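Long-range contacts in N-acetylglucosamine-6-phosphate deacetylase (Mycobacterium smegmatis, PDB 6FV4), which probably removes the acetyl group from N-acetylglucosamine 6-phosphate, as a divalent-metal-dependent deacetylase of the amidohydrolase superfamily: residues 23-28 with 63-68; 41-46 with 363-368; 139-144 with 154-159; 180-185 with 203-208; 286-291 with 321-326. The protein carries 1 engineered substitution. All coordinates share one frame; numbering follows the deposited sequence.

Overall arrangement
Contacts 1 and 2 belong to the small beta domain that the two ends of the chain build beside the barrel; their segments alternate along the chain, their centres are about 11 Å apart and Leu365 packs into both. Contacts 3, 4 and 5 follow in that order inside the loop closed by contact 2. Contacts 3 and 4, about 9 Å apart between centres, lie in the loops after barrel strands 134-138, 174-179 and 199-202, next to the cadmium ion of the metal site. Their centres are about 37 to 41 Å from those of contacts 1 and 2, across the chain's centre. Contact 5 lies between, and its Met324 touches Phe68 of contact 1.

Contact 1. Residues 23-28 with 63-68; sequences TVLTGT and TVVPGF
Thr63 and Thr23 begin a short parallel beta pairing, in which strands 63-66 and 23-25 run at 11° to each other, 4.7 Å apart at their axes' closest approach. It belongs to the small beta domain of this amidohydrolase; strand 63-76 continues from here into the barrel, where it carries the metal ligands His72 and His74. The two threonines stand side by side on one face of the sheet, Thr63 OG1 3.9 Å from Thr23 CB. With CG2 placed opposite its own backbone N (chi1 -63°), Thr63 directs that methyl to Leu25 CD1, 3.6 Å away on the same face. The hydroxyl of Thr23 is engaged elsewhere, by Arg32 NE. Val64 supplies both hydrogen bonds of the pairing: its N gives to Thr23 O at 2.8 Å, and its O receives Leu25 N at 2.9 Å. Both are nearly straight, so one residue is held between the flanking peptides of the other strand. Its side chain shares the opposite face with Val24, whose CG2 lies 4.2 Å from Val64 CB, and also packs on Leu365. Val65 sets CG1 4.2 Å from Leu25 CB, while its backbone pairs with Val374 of strand 373-376 on the far side. Pro66 ends the parallel pattern, because the next bond would need an N-H that proline lacks. Leu25 O is consequently buried with no hydrogen-bond partner in the model; Pro66 CD occupies the position in front of it, 3.3 Å from that oxygen.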
# COMPACT_ATOMS: atom_id res chain seq x y z
N THR B 23 11.79 29.24 9.67
CA THR B 23 11.99 27.93 9.04
C THR B 23 11.96 28.08 7.52
O THR B 23 11.01 28.65 6.99
CB THR B 23 10.90 26.93 9.43
OG1 THR B 23 10.84 26.79 10.86
CG2 THR B 23 11.18 25.59 8.79
N VAL B 24 12.99 27.57 6.84
CA VAL B 24 13.03 27.55 5.38
C VAL B 24 13.19 26.11 4.92
O VAL B 24 14.21 25.47 5.22
CB VAL B 24 14.14 28.44 4.81
CG1 VAL B 24 14.18 28.32 3.30
CG2 VAL B 24 13.93 29.89 5.22
N LEU B 25 12.20 25.61 4.20
CA LEU B 25 12.28 24.31 3.56
C LEU B 25 12.68 24.52 2.10
O LEU B 25 12.03 25.28 1.38
CB LEU B 25 10.95 23.55 3.68
CG LEU B 25 10.84 22.96 5.09
CD1 LEU B 25 9.89 23.77 5.93
CD2 LEU B 25 10.40 21.51 5.04
N THR B 26 13.77 23.88 1.69
CA THR B 26 14.32 24.10 0.36
C THR B 26 13.87 23.06 -0.64
O THR B 26 14.06 23.24 -1.84
CB THR B 26 15.86 24.10 0.42
OG1 THR B 26 16.32 22.75 0.59
CG2 THR B 26 16.35 24.94 1.58
N GLY B 27 13.27 21.97 -0.18
CA GLY B 27 12.98 20.82 -1.00
C GLY B 27 13.78 19.60 -0.60
O GLY B 27 13.31 18.47 -0.80
N THR B 28 14.97 19.80 -0.03
CA THR B 28 15.78 18.71 0.49
C THR B 28 16.16 18.91 1.96
O THR B 28 16.40 17.93 2.68
CB THR B 28 17.05 18.54 -0.33
OG1 THR B 28 17.76 19.78 -0.36
CG2 THR B 28 16.72 18.11 -1.75
N THR B 63 6.96 29.89 8.11
CA THR B 63 7.63 28.82 7.38
C THR B 63 7.63 29.17 5.89
O THR B 63 6.58 29.44 5.32
CB THR B 63 6.95 27.47 7.63
OG1 THR B 63 7.03 27.13 9.02
CG2 THR B 63 7.62 26.36 6.83
N VAL B 64 8.82 29.20 5.27
CA VAL B 64 8.94 29.40 3.83
C VAL B 64 9.10 28.05 3.16
O VAL B 64 9.87 27.20 3.63
CB VAL B 64 10.12 30.33 3.48
CG1 VAL B 64 10.31 30.41 1.96
CG2 VAL B 64 9.91 31.72 4.07
N VAL B 65 8.37 27.83 2.07
CA VAL B 65 8.47 26.61 1.28
C VAL B 65 8.64 27.01 -0.18
O VAL B 65 8.33 28.15 -0.56
CB VAL B 65 7.23 25.71 1.48
CG1 VAL B 65 7.14 25.22 2.96
CG2 VAL B 65 5.96 26.44 1.03
N PRO B 66 9.11 26.10 -1.02
CA PRO B 66 9.11 26.39 -2.46
C PRO B 66 7.67 26.56 -2.96
O PRO B 66 6.71 26.11 -2.33
CB PRO B 66 9.76 25.15 -3.09
CG PRO B 66 10.35 24.35 -1.93
CD PRO B 66 9.56 24.73 -0.72
N GLY B 67 7.54 27.26 -4.08
CA GLY B 67 6.21 27.44 -4.65
C GLY B 67 5.56 26.11 -4.95
O GLY B 67 6.23 25.13 -5.31
N PHE B 68 4.23 26.05 -4.77
CA PHE B 68 3.51 24.83 -5.10
C PHE B 68 3.45 24.65 -6.62
O PHE B 68 3.37 25.61 -7.38
CB PHE B 68 2.09 24.86 -4.52
CG PHE B 68 2.04 25.03 -3.01
CD1 PHE B 68 1.17 25.94 -2.42
CD2 PHE B 68 2.84 24.25 -2.17
CE1 PHE B 68 1.10 26.10 -1.04
CE2 PHE B 68 2.77 24.41 -0.77
CZ PHE B 68 1.90 25.34 -0.22

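Contact 2. Residues 41-46 with 363-368; sequences DRVVAV and AGLAAG
Val43 and Gly368 bring together strand 42-46 and the irregular loop 363-368, whose touching parts run 122° apart in direction. One backbone hydrogen bond joins them, Gly368 N to Val43 O at 3.0 Å, its donor tilted from the carbonyl plane; Val43 and Asp41 bond onward to Ala369 and Ala371. Just beyond it, Val44 and Ala45 both face Glu37 in a classic beta bulge. Ala367 sets its CB 3.4 Å from Val44 O. The other polar end of Gly368 is taken by Arg42, where the bends at chi2 (-53°) and chi3 (-63°) turn the guanidinium back to the glycine carbonyl. Its NH2 meets Gly368 O at 2.7 Å, lying in the carbonyl plane while the oxygen lies in the plane of the guanidinium; NE adds a weak bond at 3.2 Å. Both the N-H and the carbonyl of the exposed Gly368 are thus bonded to the strand, one to its backbone and one to a side chain. Deeper in, Val43 stands with CB against Ala366 O (3.4 Å). The side chains of Val43 and Leu365 cross at about a right angle, CG2 of Val43 4.0 Å from CD2 of Leu365. Val46 lies against the preceding carbonyl, its CG2 3.6 Å from Leu365 O; this valine also belongs to a pocket occupied by dithiothreitol, probably from the crystallisation liquor. Strand 42-48 is an outermost strand, within this chain, of a four-stranded sheet, and the loop between helix 339-357 and strand 373-376 crosses it here, where Leu365 packs on Leu36 and Val43 on Ile38, both of strand 34-39.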
# COMPACT_ATOMS: atom_id res chain seq x y z
N ASP B 41 15.03 37.54 -10.74
CA ASP B 41 14.09 36.44 -10.58
C ASP B 41 14.74 35.16 -10.07
O ASP B 41 14.09 34.12 -10.09
CB ASP B 41 13.36 36.17 -11.90
CG ASP B 41 14.29 35.65 -12.97
OD1 ASP B 41 15.50 35.95 -12.88
OD2 ASP B 41 13.82 34.98 -13.93
N ARG B 42 15.99 35.20 -9.60
CA ARG B 42 16.72 34.00 -9.24
C ARG B 42 17.08 33.98 -7.75
O ARG B 42 17.34 35.01 -7.14
CB ARG B 42 18.01 33.85 -10.07
CG ARG B 42 17.86 34.10 -11.57
CD ARG B 42 16.75 33.26 -12.22
NE ARG B 42 16.98 31.82 -12.15
CZ ARG B 42 16.32 30.93 -12.90
NH1 ARG B 42 15.40 31.34 -13.77
NH2 ARG B 42 16.58 29.64 -12.77
N VAL B 43 17.10 32.77 -7.18
CA VAL B 43 17.75 32.59 -5.89
C VAL B 43 19.26 32.64 -6.13
O VAL B 43 19.78 31.96 -7.01
CB VAL B 43 17.32 31.27 -5.24
CG1 VAL B 43 18.10 31.03 -3.92
CG2 VAL B 43 15.81 31.24 -4.96
N VAL B 44 19.95 33.48 -5.37
CA VAL B 44 21.41 33.55 -5.39
C VAL B 44 22.02 32.56 -4.40
O VAL B 44 22.88 31.75 -4.75
CB VAL B 44 21.87 34.99 -5.08
CG1 VAL B 44 23.40 35.06 -5.00
CG2 VAL B 44 21.35 35.91 -6.12
N ALA B 45 21.60 32.63 -3.14
CA ALA B 45 22.14 31.75 -2.11
C ALA B 45 21.06 31.46 -1.09
O ALA B 45 20.14 32.25 -0.89
CB ALA B 45 23.36 32.36 -1.43
N VAL B 46 21.18 30.30 -0.45
CA VAL B 46 20.36 29.88 0.68
C VAL B 46 21.31 29.42 1.78
O VAL B 46 22.39 28.89 1.51
CB VAL B 46 19.38 28.76 0.29
CG1 VAL B 46 18.55 28.32 1.46
CG2 VAL B 46 18.47 29.22 -0.83
N ALA B 363 11.82 22.08 -8.87
CA ALA B 363 11.47 22.95 -7.77
C ALA B 363 12.58 22.95 -6.72
O ALA B 363 13.52 22.15 -6.75
CB ALA B 363 10.13 22.53 -7.15
N GLY B 364 12.47 23.88 -5.78
CA GLY B 364 13.45 23.94 -4.73
C GLY B 364 14.06 25.31 -4.63
O GLY B 364 14.23 26.02 -5.64
N LEU B 365 14.34 25.72 -3.41
CA LEU B 365 15.01 26.98 -3.15
C LEU B 365 16.49 26.64 -3.06
O LEU B 365 16.98 26.18 -2.03
CB LEU B 365 14.45 27.64 -1.89
CG LEU B 365 12.99 28.05 -2.06
CD1 LEU B 365 12.35 28.32 -0.70
CD2 LEU B 365 12.89 29.28 -2.96
N ALA B 366 17.19 26.81 -4.18
CA ALA B 366 18.61 26.50 -4.26
C ALA B 366 19.26 27.55 -5.14
O ALA B 366 18.60 28.22 -5.94
CB ALA B 366 18.86 25.10 -4.83
N ALA B 367 20.57 27.70 -4.98
CA ALA B 367 21.32 28.60 -5.85
C ALA B 367 21.01 28.27 -7.31
O ALA B 367 21.00 27.11 -7.71
CB ALA B 367 22.82 28.47 -5.57
N GLY B 368 20.71 29.31 -8.09
CA GLY B 368 20.38 29.17 -9.48
C GLY B 368 18.90 29.01 -9.79
O GLY B 368 18.48 29.31 -10.92

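Contact 3. Residues 139-144 with 154-159; sequences GPWLST and LMRDPD
Pro140, preceded by a cis peptide bond, meets Arg156 through both its ring and its carbonyl. The ring lays CG 3.3 Å above the guanidinium plane of Arg156, over its centre; Glu162 and the carbonyl of Ala111 bind that guanidinium group. Pro140 O is gripped from opposite faces of its plane, by Arg156 N at 3.0 Å and by Leu142 N, and Trp141 is the centre of the inverse gamma turn so formed. The indole of Trp141 is sandwiched between prolines: Pro140 CD lies over one face, and on the other Pro158 CA makes a CH-pi contact, 3.8 Å from the centroid of the five-membered ring. At the ring edge, CD1 is 3.2 Å from Arg156 O, in the indole plane. Trp141 NE1 gives to a water at 3.0 Å, which also accepts from Asp159 N, the N-cap residue of helix 160-170. Leu142 lies along the Met155 chain, its O 3.4 Å from Met155 CB and also bound by Arg183. The bend at the end of that chain (chi3 -46°) carries Met155 CE to Thr144 O, 3.7 Å away. The two segments open and close one long loop between strand 134-138, which ends in the metal ligand Glu138, and helix 160-170; this is a catalytic-face loop of an amidohydrolase beta/alpha barrel, with Leu142 about 6 Å from the cadmium ion bound by Glu138 and His204.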
# COMPACT_ATOMS: atom_id res chain seq x y z
N GLY B 139 -8.19 13.34 -21.42
CA GLY B 139 -9.16 13.02 -22.43
C GLY B 139 -8.64 13.47 -23.78
O GLY B 139 -7.75 14.33 -23.88
N PRO B 140 -9.19 12.91 -24.87
CA PRO B 140 -10.38 12.07 -24.95
C PRO B 140 -10.12 10.56 -24.97
O PRO B 140 -11.06 9.78 -25.12
CB PRO B 140 -10.98 12.49 -26.29
CG PRO B 140 -9.76 12.71 -27.13
CD PRO B 140 -8.69 13.27 -26.21
N TRP B 141 -8.87 10.14 -24.84
CA TRP B 141 -8.53 8.73 -24.99
C TRP B 141 -8.66 7.96 -23.68
O TRP B 141 -7.77 7.23 -23.22
CB TRP B 141 -7.14 8.64 -25.61
CG TRP B 141 -7.14 9.49 -26.85
CD1 TRP B 141 -7.95 9.33 -27.94
CD2 TRP B 141 -6.33 10.64 -27.12
NE1 TRP B 141 -7.69 10.30 -28.88
CE2 TRP B 141 -6.69 11.11 -28.40
CE3 TRP B 141 -5.33 11.31 -26.41
CZ2 TRP B 141 -6.10 12.23 -28.98
CZ3 TRP B 141 -4.73 12.41 -26.98
CH2 TRP B 141 -5.12 12.86 -28.27
N LEU B 142 -9.83 8.14 -23.08
CA LEU B 142 -10.23 7.58 -21.80
C LEU B 142 -11.27 6.48 -22.00
O LEU B 142 -11.82 6.29 -23.09
CB LEU B 142 -10.78 8.67 -20.89
CG LEU B 142 -9.97 9.96 -20.80
CD1 LEU B 142 -10.59 10.92 -19.80
CD2 LEU B 142 -8.51 9.67 -20.43
N SER B 143 -11.53 5.74 -20.92
CA SER B 143 -12.51 4.66 -20.98
C SER B 143 -13.04 4.29 -19.60
O SER B 143 -12.80 3.18 -19.13
CB SER B 143 -11.91 3.42 -21.64
OG SER B 143 -12.93 2.56 -22.11
N THR B 144 -13.75 5.20 -18.94
CA THR B 144 -14.48 4.80 -17.75
C THR B 144 -15.79 5.56 -17.69
O THR B 144 -15.92 6.67 -18.22
CB THR B 144 -13.67 5.02 -16.45
OG1 THR B 144 -14.35 4.39 -15.36
CG2 THR B 144 -13.52 6.50 -16.13
N LEU B 154 -17.79 11.36 -25.72
CA LEU B 154 -16.76 11.72 -26.69
C LEU B 154 -15.47 10.93 -26.52
O LEU B 154 -14.52 11.14 -27.29
CB LEU B 154 -16.45 13.22 -26.60
CG LEU B 154 -17.54 14.24 -26.98
CD1 LEU B 154 -17.31 15.56 -26.24
CD2 LEU B 154 -17.60 14.46 -28.49
N MET B 155 -15.39 10.04 -25.53
CA MET B 155 -14.22 9.18 -25.39
C MET B 155 -14.03 8.36 -26.66
O MET B 155 -14.99 7.89 -27.28
CB MET B 155 -14.39 8.25 -24.17
CG MET B 155 -14.48 8.99 -22.85
SD MET B 155 -14.58 7.91 -21.39
CE MET B 155 -15.81 6.73 -21.96
N ARG B 156 -12.77 8.19 -27.08
CA ARG B 156 -12.52 7.48 -28.33
C ARG B 156 -11.13 6.86 -28.30
O ARG B 156 -10.28 7.25 -27.49
CB ARG B 156 -12.68 8.41 -29.55
CG ARG B 156 -11.84 9.68 -29.49
CD ARG B 156 -12.23 10.65 -30.62
NE ARG B 156 -11.49 11.92 -30.57
CZ ARG B 156 -11.86 12.99 -29.87
NH1 ARG B 156 -12.97 12.99 -29.14
NH2 ARG B 156 -11.12 14.09 -29.91
N ASP B 157 -10.92 5.90 -29.19
CA ASP B 157 -9.63 5.23 -29.30
C ASP B 157 -8.55 6.25 -29.67
O ASP B 157 -8.83 7.23 -30.36
CB ASP B 157 -9.68 4.15 -30.38
CG ASP B 157 -10.40 2.86 -29.93
OD1 ASP B 157 -10.85 2.75 -28.76
OD2 ASP B 157 -10.49 1.94 -30.78
N PRO B 158 -7.30 6.04 -29.21
CA PRO B 158 -6.22 6.98 -29.56
C PRO B 158 -5.67 6.78 -30.97
O PRO B 158 -4.84 5.90 -31.21
CB PRO B 158 -5.15 6.69 -28.49
CG PRO B 158 -5.37 5.27 -28.14
CD PRO B 158 -6.86 5.06 -28.20
N ASP B 159 -6.12 7.62 -31.89
CA ASP B 159 -5.67 7.58 -33.29
C ASP B 159 -4.36 8.35 -33.43
O ASP B 159 -4.29 9.51 -33.03
CB ASP B 159 -6.74 8.19 -34.19
CG ASP B 159 -6.21 8.59 -35.55
OD1 ASP B 159 -5.53 7.76 -36.20
OD2 ASP B 159 -6.48 9.73 -35.98
O HOH W 1 -8.24 9.95 -31.82

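Contact 4. Residues 180-185 with 203-208; sequences APERDG and GHTEAT. With CD (cadmium ion), chain J.
Glu182 folds its carboxylate over the turn 205-207, each oxygen serving a different donor. OE1 takes the hydroxyl of Thr205 at 2.6 Å on its syn side, 28° out of the carboxylate plane, while OE2 receives Glu206 N at 2.8 Å from above that plane. The folded chain, with chi1 73° and chi2 -85°, brings the group back onto the neighbouring loop. Thr205 OG1 in turn accepts from Ala207 N at 2.9 Å, an ST turn, so this one oxygen both fixes the turn and fastens it to Glu182. The two segments are consecutive loops at the ends of barrel strands 174-179 and 199-202, the side of the amidohydrolase beta/alpha barrel that holds the metals. The side chains of Pro181 and Thr205 cross at about a right angle, Pro181 CD 3.2 Å from Thr205 OG1. Ala180 CB rests 3.7 Å from Thr205 CB. Next to Thr205, His204 turns the other way and binds the cadmium ion through NE2 at 2.3 Å; Glu138, His150, His225 and a water at 2.6 Å from the ion are further ligands. Glu206 leads its carboxylate away from Glu182 to Thr144 OG1 and to a salt bridge with Arg146.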
# COMPACT_ATOMS: atom_id res chain seq x y z
N ALA B 180 -6.21 5.79 -21.14
CA ALA B 180 -6.79 4.56 -20.60
C ALA B 180 -6.14 3.37 -21.30
O ALA B 180 -6.27 3.24 -22.52
CB ALA B 180 -8.31 4.54 -20.79
N PRO B 181 -5.44 2.49 -20.57
CA PRO B 181 -4.58 1.49 -21.23
C PRO B 181 -5.31 0.38 -21.97
O PRO B 181 -4.63 -0.39 -22.67
CB PRO B 181 -3.77 0.90 -20.06
CG PRO B 181 -3.81 1.92 -19.00
CD PRO B 181 -5.15 2.59 -19.12
N GLU B 182 -6.63 0.24 -21.86
CA GLU B 182 -7.33 -0.89 -22.46
C GLU B 182 -7.94 -0.59 -23.83
O GLU B 182 -8.39 -1.52 -24.50
CB GLU B 182 -8.42 -1.42 -21.52
CG GLU B 182 -9.66 -0.56 -21.39
CD GLU B 182 -9.51 0.54 -20.35
OE1 GLU B 182 -8.38 1.06 -20.19
OE2 GLU B 182 -10.52 0.91 -19.71
N ARG B 183 -7.94 0.67 -24.27
CA ARG B 183 -8.46 1.00 -25.60
C ARG B 183 -7.52 0.49 -26.69
O ARG B 183 -6.30 0.48 -26.53
CB ARG B 183 -8.66 2.51 -25.74
CG ARG B 183 -9.67 3.09 -24.78
CD ARG B 183 -10.21 4.40 -25.29
NE ARG B 183 -11.18 4.18 -26.37
CZ ARG B 183 -12.49 4.31 -26.21
NH1 ARG B 183 -12.98 4.67 -25.04
NH2 ARG B 183 -13.31 4.08 -27.23
N ASP B 184 -8.11 0.05 -27.80
CA ASP B 184 -7.33 -0.27 -28.99
C ASP B 184 -6.39 0.89 -29.31
O ASP B 184 -6.81 2.05 -29.38
CB ASP B 184 -8.25 -0.55 -30.18
CG ASP B 184 -9.04 -1.84 -30.02
OD1 ASP B 184 -8.45 -2.83 -29.54
OD2 ASP B 184 -10.24 -1.85 -30.38
N GLY B 185 -5.10 0.56 -29.48
CA GLY B 185 -4.09 1.54 -29.81
C GLY B 185 -3.45 2.27 -28.64
O GLY B 185 -2.60 3.14 -28.88
N GLY B 203 -5.09 6.75 -16.39
CA GLY B 203 -6.23 7.28 -15.66
C GLY B 203 -7.51 6.97 -16.40
O GLY B 203 -7.49 6.49 -17.54
N HIS B 204 -8.62 7.23 -15.72
CA HIS B 204 -9.97 7.12 -16.30
C HIS B 204 -10.15 5.81 -17.06
O HIS B 204 -10.49 5.79 -18.24
CB HIS B 204 -10.26 8.32 -17.20
CG HIS B 204 -10.65 9.53 -16.42
ND1 HIS B 204 -11.97 9.91 -16.25
CD2 HIS B 204 -9.90 10.42 -15.74
CE1 HIS B 204 -12.01 10.99 -15.50
NE2 HIS B 204 -10.77 11.32 -15.17
N THR B 205 -9.92 4.70 -16.35
CA THR B 205 -9.70 3.44 -17.02
C THR B 205 -10.26 2.29 -16.19
O THR B 205 -10.29 2.34 -14.96
CB THR B 205 -8.20 3.23 -17.28
OG1 THR B 205 -7.98 1.92 -17.80
CG2 THR B 205 -7.40 3.42 -16.00
N GLU B 206 -10.73 1.28 -16.91
CA GLU B 206 -11.12 -0.02 -16.38
C GLU B 206 -10.07 -1.08 -16.66
O GLU B 206 -10.38 -2.28 -16.66
CB GLU B 206 -12.48 -0.43 -16.97
CG GLU B 206 -13.60 0.58 -16.72
CD GLU B 206 -13.92 0.75 -15.24
OE1 GLU B 206 -13.79 -0.24 -14.48
OE2 GLU B 206 -14.30 1.87 -14.83
N ALA B 207 -8.82 -0.67 -16.91
CA ALA B 207 -7.76 -1.60 -17.25
C ALA B 207 -7.46 -2.55 -16.10
O ALA B 207 -7.60 -2.20 -14.93
CB ALA B 207 -6.47 -0.86 -17.61
N THR B 208 -7.02 -3.75 -16.45
CA THR B 208 -6.59 -4.68 -15.43
C THR B 208 -5.17 -4.33 -14.98
O THR B 208 -4.49 -3.46 -15.55
CB THR B 208 -6.66 -6.11 -15.95
OG1 THR B 208 -5.68 -6.30 -16.98
CG2 THR B 208 -8.06 -6.41 -16.53
CD CD J . -10.64 13.24 -13.85
O HOH W 2 -12.64 12.73 -12.28

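Contact 5. Residues 286-291 with 321-326; sequences AATGMS and TATMEQ
A single water joins Gly289 to Thr321, accepting from Gly289 N at 2.8 Å and donating to Thr321 O at 2.8 Å; it spans the two loops, which have no direct hydrogen bond between them. Gly289 sits in a type II turn from Ala287 to Met290, and the turn puts Thr288 against the other segment. There Thr288 OG1 lies 3.2 Å from Thr321 CA, although its hydrogen-bonding partner is Met285 O. With CG2 opposite the backbone N (chi1 -56°), the methyl of Thr288 enters among three groups: Thr321 O at 3.4 Å, Ala322 O at 3.5 Å and Thr323 CG2 at 3.7 Å. Ala322 O, buried here with no polar partner in the model, is met across the contact by that methyl. Thr321 sets its own CG2 beside Ala287, its hydroxyl being bound to Gly307 O. Further along, Gln326 bends back and its OE1 accepts twice from Thr323: from OG1 at 3.1 Å, in the carbonyl plane on a lone pair, and from N at 3.3 Å, well above that plane. Gln326 N returns a weak bond to Thr323 OG1. The exchange is a capping box, with Thr323 as N-cap of helix 324-334, and the loop from barrel strand 278-281 packs against this helix start close to Gly319, a predicted substrate-binding residue.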
# COMPACT_ATOMS: atom_id res chain seq x y z
N ALA B 286 -13.57 25.30 -11.91
CA ALA B 286 -13.65 26.75 -12.05
C ALA B 286 -14.28 27.45 -10.85
O ALA B 286 -14.03 28.64 -10.66
CB ALA B 286 -14.41 27.13 -13.32
N ALA B 287 -15.06 26.75 -10.02
CA ALA B 287 -15.66 27.42 -8.86
C ALA B 287 -14.71 27.54 -7.68
O ALA B 287 -15.06 28.18 -6.69
CB ALA B 287 -16.92 26.69 -8.41
N THR B 288 -13.52 26.94 -7.76
CA THR B 288 -12.55 27.03 -6.67
C THR B 288 -12.27 28.47 -6.29
O THR B 288 -11.99 29.31 -7.15
CB THR B 288 -11.25 26.34 -7.10
OG1 THR B 288 -11.55 24.99 -7.49
CG2 THR B 288 -10.24 26.33 -5.95
N GLY B 289 -12.36 28.76 -4.99
CA GLY B 289 -12.05 30.07 -4.46
C GLY B 289 -13.15 31.10 -4.56
O GLY B 289 -12.93 32.26 -4.19
N MET B 290 -14.33 30.74 -5.04
CA MET B 290 -15.42 31.69 -5.16
C MET B 290 -16.28 31.68 -3.91
O MET B 290 -16.43 30.66 -3.24
CB MET B 290 -16.29 31.37 -6.38
CG MET B 290 -15.52 31.39 -7.68
SD MET B 290 -16.63 31.10 -9.05
CE MET B 290 -17.17 32.78 -9.36
N SER B 291 -16.85 32.84 -3.60
CA SER B 291 -17.77 32.97 -2.49
C SER B 291 -19.05 32.18 -2.76
O SER B 291 -19.34 31.79 -3.90
CB SER B 291 -18.12 34.44 -2.24
OG SER B 291 -16.96 35.23 -2.08
N THR B 321 -12.86 21.60 -5.28
CA THR B 321 -12.65 23.03 -5.15
C THR B 321 -11.44 23.30 -4.27
O THR B 321 -11.39 24.25 -3.49
CB THR B 321 -13.88 23.78 -4.62
OG1 THR B 321 -14.43 23.10 -3.50
CG2 THR B 321 -14.95 23.92 -5.70
N ALA B 322 -10.43 22.43 -4.40
CA ALA B 322 -9.24 22.50 -3.57
C ALA B 322 -8.22 23.44 -4.19
O ALA B 322 -8.13 23.57 -5.41
CB ALA B 322 -8.61 21.12 -3.41
N THR B 323 -7.46 24.12 -3.33
CA THR B 323 -6.25 24.83 -3.74
C THR B 323 -5.04 24.09 -3.20
O THR B 323 -5.14 23.31 -2.24
CB THR B 323 -6.24 26.27 -3.21
OG1 THR B 323 -6.26 26.24 -1.78
CG2 THR B 323 -7.44 27.03 -3.71
N MET B 324 -3.89 24.34 -3.81
CA MET B 324 -2.68 23.66 -3.33
C MET B 324 -2.41 23.98 -1.87
O MET B 324 -1.89 23.13 -1.15
CB MET B 324 -1.47 24.02 -4.18
CG MET B 324 -1.41 23.29 -5.50
SD MET B 324 -1.41 21.49 -5.52
CE MET B 324 0.35 21.10 -5.34
N GLU B 325 -2.76 25.20 -1.43
CA GLU B 325 -2.67 25.56 -0.02
C GLU B 325 -3.47 24.60 0.87
O GLU B 325 -3.01 24.20 1.95
CB GLU B 325 -3.16 27.00 0.17
CG GLU B 325 -3.40 27.39 1.61
CD GLU B 325 -3.86 28.82 1.75
OE1 GLU B 325 -3.96 29.32 2.89
OE2 GLU B 325 -4.10 29.46 0.72
N GLN B 326 -4.67 24.22 0.43
CA GLN B 326 -5.50 23.33 1.25
C GLN B 326 -4.96 21.90 1.23
O GLN B 326 -4.92 21.24 2.27
CB GLN B 326 -6.95 23.35 0.77
CG GLN B 326 -7.71 24.62 1.13
CD GLN B 326 -9.00 24.77 0.35
OE1 GLN B 326 -9.01 25.36 -0.73
NE2 GLN B 326 -10.11 24.27 0.90
O HOH W 3 -12.61 26.76 -2.98